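Local atomic coordinates of EmGH1 (Erythrobacter marinus, PDB entry 5Z87), a protein that probably hydrolyses beta-glucosides, and perhaps related xylosides and arabinosides, as a bacterial glycoside hydrolase of family 3. Residues Asn52-Thr55 and Leu56-Ala60; Val369-Ala372 and Ala373-Leu377; Ala378-Lys382 and Cys383-Asp387. One frame throughout, in Å; residues are numbered along the deposited sequence.

Interaction 1 (Asn52-Thr55 and Leu56-Ala60); sequences NLMT and LDEMA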
loop_
_atom_site.group_PDB
_atom_site.type_symbol
_atom_site.label_atom_id
_atom_site.label_comp_id
_atom_site.label_asym_id
_atom_site.label_seq_id
_atom_site.Cartn_x
_atom_site.Cartn_y
_atom_site.Cartn_z
ATOM N N ASN A 52 46.702 2.737 -11.936
ATOM C CA ASN A 52 47.986 2.816 -11.242
ATOM C C ASN A 52 48.805 4.028 -11.661
ATOM O O ASN A 52 49.689 4.445 -10.913
ATOM C CB ASN A 52 48.794 1.541 -11.477
ATOM C CG ASN A 52 48.170 0.332 -10.795
ATOM O OD1 ASN A 52 47.523 0.466 -9.753
ATOM N ND2 ASN A 52 48.348 -0.853 -11.382
ATOM N N LEU A 53 48.519 4.622 -12.815
ATOM C CA LEU A 53 49.273 5.777 -13.281
ATOM C C LEU A 53 48.673 7.113 -12.859
ATOM O O LEU A 53 49.318 8.147 -13.065
ATOM C CB LEU A 53 49.390 5.743 -14.808
ATOM C CG LEU A 53 49.820 4.407 -15.404
ATOM C CD1 LEU A 53 49.868 4.489 -16.909
ATOM C CD2 LEU A 53 51.166 3.999 -14.841
ATOM N N MET A 54 47.476 7.127 -12.268
ATOM C CA MET A 54 46.705 8.355 -12.110
ATOM C C MET A 54 46.812 8.902 -10.692
ATOM O O MET A 54 46.968 8.152 -9.734
ATOM C CB MET A 54 45.231 8.116 -12.462
ATOM C CG MET A 54 45.031 7.566 -13.865
ATOM S SD MET A 54 43.338 7.107 -14.286
ATOM C CE MET A 54 42.486 8.683 -14.096
ATOM N N THR A 55 46.722 10.227 -10.571
ATOM C CA THR A 55 46.686 10.875 -9.271
ATOM C C THR A 55 45.286 10.770 -8.645
ATOM O O THR A 55 44.312 10.369 -9.285
ATOM C CB THR A 55 47.094 12.346 -9.392
ATOM O OG1 THR A 55 46.044 13.091 -10.040
ATOM C CG2 THR A 55 48.411 12.482 -10.191
ATOM N N LEU A 56 45.202 11.153 -7.368
ATOM C CA LEU A 56 43.913 11.265 -6.692
ATOM C C LEU A 56 42.954 12.166 -7.467
ATOM O O LEU A 56 41.795 11.801 -7.707
ATOM C CB LEU A 56 44.121 11.805 -5.277
ATOM C CG LEU A 56 42.872 12.234 -4.506
ATOM C CD1 LEU A 56 41.976 11.039 -4.282
ATOM C CD2 LEU A 56 43.249 12.867 -3.176
ATOM N N ASP A 57 43.423 13.352 -7.866
ATOM C CA ASP A 57 42.567 14.306 -8.566
ATOM C C ASP A 57 42.124 13.782 -9.927
ATOM O O ASP A 57 40.996 14.058 -10.363
ATOM C CB ASP A 57 43.290 15.644 -8.722
ATOM C CG ASP A 57 43.420 16.390 -7.408
ATOM O OD1 ASP A 57 42.895 15.898 -6.390
ATOM O OD2 ASP A 57 44.044 17.473 -7.389
ATOM N N GLU A 58 42.983 13.019 -10.607
ATOM C CA GLU A 58 42.611 12.483 -11.913
ATOM C C GLU A 58 41.583 11.364 -11.788
ATOM O O GLU A 58 40.653 11.277 -12.595
ATOM C CB GLU A 58 43.855 11.995 -12.651
ATOM C CG GLU A 58 44.837 13.129 -12.997
ATOM C CD GLU A 58 46.094 12.594 -13.658
ATOM O OE1 GLU A 58 46.554 11.495 -13.262
ATOM O OE2 GLU A 58 46.605 13.268 -14.584
ATOM N N MET A 59 41.742 10.488 -10.795
ATOM C CA MET A 59 40.740 9.455 -10.569
ATOM C C MET A 59 39.419 10.060 -10.115
ATOM O O MET A 59 38.349 9.642 -10.574
ATOM C CB MET A 59 41.242 8.452 -9.542
ATOM C CG MET A 59 42.304 7.537 -10.084
ATOM S SD MET A 59 42.772 6.286 -8.885
ATOM C CE MET A 59 43.442 7.328 -7.583
ATOM N N ALA A 60 39.476 11.047 -9.220
ATOM C CA ALA A 60 38.252 11.641 -8.707
ATOM C C ALA A 60 37.440 12.287 -9.816
ATOM O O ALA A 60 36.207 12.274 -9.769
ATOM C CB ALA A 60 38.576 12.658 -7.616
#
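T55 and E58 hold each other at the start of helix 56-61 by a reciprocal pair of bonds. The hydroxyl of T55 sits between its own backbone N and carbonyl carbon (chi1 72°), which aims it into the first turn, and there T55 OG1 accepts from E58 N at 3.1 Å. In return E58 folds its carboxylate back over the cap: E58 OE1 takes the N-H of T55 at 3.0 Å. That bond is nearly straight, 166° at the hydrogen, and reaches the oxygen on its anti side, somewhat out of the carboxylate plane. The side chain of E58 runs close under the hydroxyl, with E58 CG 3.2 Å from T55 OG1. Its other oxygen, OE2, makes a salt bridge to R120, so the acid is held from two directions. The helix itself begins with the bond from M59 N to T55 O, 3.0 Å long.

The apolar packing is on the inner side, where M54 CB meets M59 CG at 3.8 Å; the methyl CE of M54 lies against the E58 carbonyl, 3.5 Å from E58 O. T55, though exposed, is tightly bonded; the looser side is at D57, whose side chain comes no nearer than CB, 4.0 Å from T55 OG1, and whose carboxylate turns to R360 in a salt bridge. T55 as N-cap and E58 three residues on make a classic capping box.

Interaction 2 (Val369-Ala372 and Ala373-Leu377); sequences VRRA and AERIL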
loop_
_atom_site.group_PDB
_atom_site.type_symbol
_atom_site.label_atom_id
_atom_site.label_comp_id
_atom_site.label_asym_id
_atom_site.label_seq_id
_atom_site.Cartn_x
_atom_site.Cartn_y
_atom_site.Cartn_z
ATOM N N VAL A 369 37.849 6.120 -3.677
ATOM C CA VAL A 369 37.957 6.827 -4.946
ATOM C C VAL A 369 38.508 5.899 -6.016
ATOM O O VAL A 369 37.999 5.857 -7.142
ATOM C CB VAL A 369 38.818 8.088 -4.780
ATOM C CG1 VAL A 369 39.041 8.747 -6.122
ATOM C CG2 VAL A 369 38.131 9.056 -3.829
ATOM N N ARG A 370 39.528 5.111 -5.668
ATOM C CA ARG A 370 40.153 4.204 -6.627
ATOM C C ARG A 370 39.219 3.055 -7.006
ATOM O O ARG A 370 39.177 2.641 -8.174
ATOM C CB ARG A 370 41.474 3.681 -6.041
ATOM C CG ARG A 370 42.006 2.377 -6.628
ATOM C CD ARG A 370 42.440 2.560 -8.056
ATOM N NE ARG A 370 42.867 1.318 -8.710
ATOM C CZ ARG A 370 44.141 1.018 -8.975
ATOM N NH1 ARG A 370 45.103 1.864 -8.617
ATOM N NH2 ARG A 370 44.454 -0.122 -9.589
ATOM N N ARG A 371 38.470 2.520 -6.033
ATOM C CA ARG A 371 37.479 1.491 -6.348
ATOM C C ARG A 371 36.468 2.007 -7.369
ATOM O O ARG A 371 36.181 1.346 -8.376
ATOM C CB ARG A 371 36.775 1.027 -5.068
ATOM C CG ARG A 371 35.799 -0.136 -5.291
ATOM C CD ARG A 371 35.053 -0.507 -4.000
ATOM N NE ARG A 371 34.130 0.541 -3.547
ATOM C CZ ARG A 371 33.238 0.381 -2.569
ATOM N NH1 ARG A 371 33.138 -0.785 -1.932
ATOM N NH2 ARG A 371 32.445 1.384 -2.227
ATOM N N ALA A 372 35.952 3.214 -7.148
ATOM C CA ALA A 372 34.954 3.760 -8.058
ATOM C C ALA A 372 35.566 4.093 -9.419
ATOM O O ALA A 372 35.047 3.674 -10.464
ATOM C CB ALA A 372 34.301 4.990 -7.427
ATOM N N ALA A 373 36.688 4.826 -9.433
ATOM C CA ALA A 373 37.273 5.241 -10.711
ATOM C C ALA A 373 37.705 4.047 -11.554
ATOM O O ALA A 373 37.662 4.109 -12.788
ATOM C CB ALA A 373 38.448 6.188 -10.482
ATOM N N GLU A 374 38.093 2.939 -10.924
ATOM C CA GLU A 374 38.540 1.812 -11.723
ATOM C C GLU A 374 37.365 1.141 -12.422
ATOM O O GLU A 374 37.492 0.718 -13.577
ATOM C CB GLU A 374 39.326 0.811 -10.864
ATOM C CG GLU A 374 40.033 -0.234 -11.724
ATOM C CD GLU A 374 40.952 -1.160 -10.941
ATOM O OE1 GLU A 374 41.656 -0.674 -10.019
ATOM O OE2 GLU A 374 40.959 -2.377 -11.259
ATOM N N ARG A 375 36.210 1.046 -11.745
ATOM C CA ARG A 375 35.002 0.523 -12.384
ATOM C C ARG A 375 34.643 1.348 -13.610
ATOM O O ARG A 375 34.380 0.802 -14.692
ATOM C CB ARG A 375 33.830 0.522 -11.391
ATOM C CG ARG A 375 33.928 -0.526 -10.314
ATOM C CD ARG A 375 33.330 -0.048 -9.009
ATOM N NE ARG A 375 33.241 -1.143 -8.051
ATOM C CZ ARG A 375 32.633 -1.071 -6.871
ATOM N NH1 ARG A 375 32.049 0.053 -6.479
ATOM N NH2 ARG A 375 32.617 -2.131 -6.078
ATOM N N ILE A 376 34.639 2.674 -13.448
ATOM C CA ILE A 376 34.343 3.598 -14.541
ATOM C C ILE A 376 35.292 3.373 -15.714
ATOM O O ILE A 376 34.865 3.253 -16.869
ATOM C CB ILE A 376 34.429 5.045 -14.035
ATOM C CG1 ILE A 376 33.377 5.300 -12.962
ATOM C CG2 ILE A 376 34.293 6.025 -15.206
ATOM C CD1 ILE A 376 31.966 5.205 -13.495
ATOM N N LEU A 377 36.600 3.337 -15.430
ATOM C CA LEU A 377 37.600 3.149 -16.483
ATOM C C LEU A 377 37.403 1.823 -17.204
ATOM O O LEU A 377 37.496 1.757 -18.435
ATOM C CB LEU A 377 39.000 3.227 -15.880
ATOM C CG LEU A 377 39.333 4.627 -15.365
ATOM C CD1 LEU A 377 40.671 4.603 -14.634
ATOM C CD2 LEU A 377 39.342 5.627 -16.504
#
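E374 OE1 is gripped by two nitrogens of R370: R370 NE lies 2.7 Å from E374 OE1, and R370 NH2 is 2.9 Å from the same oxygen. The guanidinium approaches side-on and keeps the oxygen at its edge, close to its own plane. The carboxylate does not lie flat against it, for the two planes are turned 53° apart; NE meets the oxygen nearly along the C-O bond, whereas NH2 reaches it from above the carboxylate plane. R370 gets there by a bend at its second torsion (chi2 68°), which swings a chain that starts away from the following turn back across to the E374 carboxylate. Its remaining terminal nitrogen, NH1, donates to N52 OD1 in the loop before helix 56-61. A methionine in place of R370 would probably leave E374 without its charged mate and N52 without this donor.

This is an i to i+4 salt bridge on helix 366-382, in the family 3 N-terminal region with its TIM-barrel fold. The backbone beneath is regular, A373 N donating to V369 O at 2.8 Å and I376 N to A372 O at 3.2 Å, though the bond from R375 N to R371 O is weak.

One turn apart on a different flank, R371 and R375 lie alongside and point the same way, their guanidinium planes 18° apart. R371 CG sits 3.7 Å above the plane of the R375 guanidinium, over its centre, and R371 NE comes within 3.6 Å of R375 NH1. The two charges are close, but R375 NH1 has its salt bridge to D343, and R371 NH2 bonds weakly to L338 O and R339 O. On the buried flank, A373 CB packs close to V369 O, and M59 of helix 56-61 covers both V369 and A373.

Interaction 3 (Ala378-Lys382 and Cys383-Asp387); sequences AAKFK and CGLFD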
loop_
_atom_site.group_PDB
_atom_site.type_symbol
_atom_site.label_atom_id
_atom_site.label_comp_id
_atom_site.label_asym_id
_atom_site.label_seq_id
_atom_site.Cartn_x
_atom_site.Cartn_y
_atom_site.Cartn_z
ATOM N N ALA A 378 37.105 0.758 -16.457
ATOM C CA ALA A 378 36.921 -0.543 -17.091
ATOM C C ALA A 378 35.727 -0.520 -18.031
ATOM O O ALA A 378 35.774 -1.097 -19.128
ATOM C CB ALA A 378 36.762 -1.632 -16.028
ATOM N N ALA A 379 34.656 0.171 -17.628
ATOM C CA ALA A 379 33.495 0.290 -18.499
ATOM C C ALA A 379 33.852 1.065 -19.759
ATOM O O ALA A 379 33.431 0.696 -20.864
ATOM C CB ALA A 379 32.334 0.958 -17.749
ATOM N N LYS A 380 34.654 2.126 -19.619
ATOM C CA LYS A 380 35.046 2.908 -20.792
ATOM C C LYS A 380 35.872 2.066 -21.768
ATOM O O LYS A 380 35.636 2.100 -22.981
ATOM C CB LYS A 380 35.811 4.160 -20.359
ATOM C CG LYS A 380 34.963 5.139 -19.588
ATOM C CD LYS A 380 35.708 6.402 -19.205
ATOM C CE LYS A 380 34.692 7.513 -18.877
ATOM N NZ LYS A 380 35.312 8.793 -18.414
ATOM N N PHE A 381 36.828 1.290 -21.259
ATOM C CA PHE A 381 37.577 0.393 -22.133
ATOM C C PHE A 381 36.640 -0.577 -22.846
ATOM O O PHE A 381 36.688 -0.712 -24.076
ATOM C CB PHE A 381 38.652 -0.353 -21.327
ATOM C CG PHE A 381 39.894 0.482 -21.051
ATOM C CD1 PHE A 381 40.728 0.887 -22.097
ATOM C CD2 PHE A 381 40.227 0.860 -19.755
ATOM C CE1 PHE A 381 41.865 1.668 -21.858
ATOM C CE2 PHE A 381 41.369 1.633 -19.501
ATOM C CZ PHE A 381 42.188 2.040 -20.556
ATOM N N LYS A 382 35.736 -1.215 -22.088
ATOM C CA LYS A 382 34.788 -2.170 -22.663
ATOM C C LYS A 382 33.930 -1.542 -23.765
ATOM O O LYS A 382 33.613 -2.199 -24.767
ATOM C CB LYS A 382 33.893 -2.745 -21.552
ATOM C CG LYS A 382 32.882 -3.791 -22.052
ATOM C CD LYS A 382 32.416 -4.757 -20.942
ATOM C CE LYS A 382 31.492 -5.828 -21.506
ATOM N NZ LYS A 382 30.985 -6.792 -20.477
ATOM N N CYS A 383 33.531 -0.279 -23.597
ATOM C CA CYS A 383 32.734 0.392 -24.611
ATOM C C CYS A 383 33.571 0.947 -25.751
ATOM O O CYS A 383 33.006 1.563 -26.660
ATOM C CB CYS A 383 31.911 1.519 -23.981
ATOM S SG CYS A 383 30.674 0.866 -22.819
ATOM N N GLY A 384 34.887 0.758 -25.716
ATOM C CA GLY A 384 35.736 1.179 -26.814
ATOM C C GLY A 384 36.052 2.652 -26.874
ATOM O O GLY A 384 36.522 3.117 -27.917
ATOM N N LEU A 385 35.813 3.412 -25.795
ATOM C CA LEU A 385 36.039 4.857 -25.867
ATOM C C LEU A 385 37.482 5.179 -26.220
ATOM O O LEU A 385 37.748 6.207 -26.850
ATOM C CB LEU A 385 35.688 5.556 -24.548
ATOM C CG LEU A 385 34.330 5.356 -23.857
ATOM C CD1 LEU A 385 33.967 6.611 -23.097
ATOM C CD2 LEU A 385 33.238 4.984 -24.827
ATOM N N PHE A 386 38.423 4.319 -25.827
ATOM C CA PHE A 386 39.835 4.598 -26.043
ATOM C C PHE A 386 40.285 4.251 -27.455
ATOM O O PHE A 386 41.271 4.815 -27.934
ATOM C CB PHE A 386 40.695 3.814 -25.040
ATOM C CG PHE A 386 40.585 4.300 -23.605
ATOM C CD1 PHE A 386 39.577 3.833 -22.760
ATOM C CD2 PHE A 386 41.520 5.183 -23.086
ATOM C CE1 PHE A 386 39.515 4.249 -21.423
ATOM C CE2 PHE A 386 41.453 5.612 -21.753
ATOM C CZ PHE A 386 40.448 5.150 -20.926
ATOM N N ASP A 387 39.568 3.359 -28.134
ATOM C CA ASP A 387 40.030 2.745 -29.370
ATOM C C ASP A 387 39.213 3.150 -30.593
ATOM O O ASP A 387 39.429 2.584 -31.674
ATOM C CB ASP A 387 40.011 1.221 -29.204
ATOM C CG ASP A 387 40.699 0.760 -27.914
ATOM O OD1 ASP A 387 41.773 1.312 -27.575
ATOM O OD2 ASP A 387 40.169 -0.153 -27.241
HETATM O O HOH W 1 38.466 1.467 -25.297
#
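The rings of F381 and F386 lie face to face in an offset stack, centroids 3.8 Å apart and planes 11° from parallel. The closest atoms are F381 CD1 and F386 CD1, 3.2 Å apart. F386 CE1 sits over the middle of the F381 ring, while F381 CE1 lies nearer the rim of F386. Both side chains put CG beside the backbone N, but they differ in the direction from which they start. F381 sets off away from the loop, its ring reaching back to F386. F386 CB points toward the helix, and chi1 -70° then places CG and lays the ring against one face of F381. K380 CB borders the F386 ring at 3.9 Å from CE1, and L385 CD1 rests 3.9 Å from K380 CG. Beyond that point K380 runs extended, carrying its NZ to Q62 and to the carbonyls of G90 and P124.

The chain turns back at a Schellman motif closing helix 366-382, which probably helps bring F386 round to F381. G384 takes positive phi (78°), a conformation that favours glycine, and two bonds run back into the last turn: L385 N to K380 O at 3.1 Å, and G384 N to F381 O at 2.8 Å, the latter donor well above the carbonyl plane.

F381 O also receives a bond from water 1, which in turn accepts from F386 N at 2.9 Å and donates weakly to D387 OD2, itself salt-bridged to R46. C383 N donates to A379 O at 2.9 Å, and the C383 side chain packs on F126.

Overall arrangement
Interactions 2 and 3 follow each other along helix 366-382, one in its body and the other at its C-terminal end; interaction 1 starts the separate helix 56-61, which packs against the same long helix. Interactions 1 and 2 touch through a polar tie and methionine packing. Interactions 1 and 3 do not, their nearest atoms being about 8 Å apart. Interaction 3 is the buried one and relies on stacked rings and backbone closure. The other two are partly buried and more polar: reciprocal capping bonds in 52-60, paired and crowded charges in 369-377. Helix 43-51 also borders interactions 2 and 3.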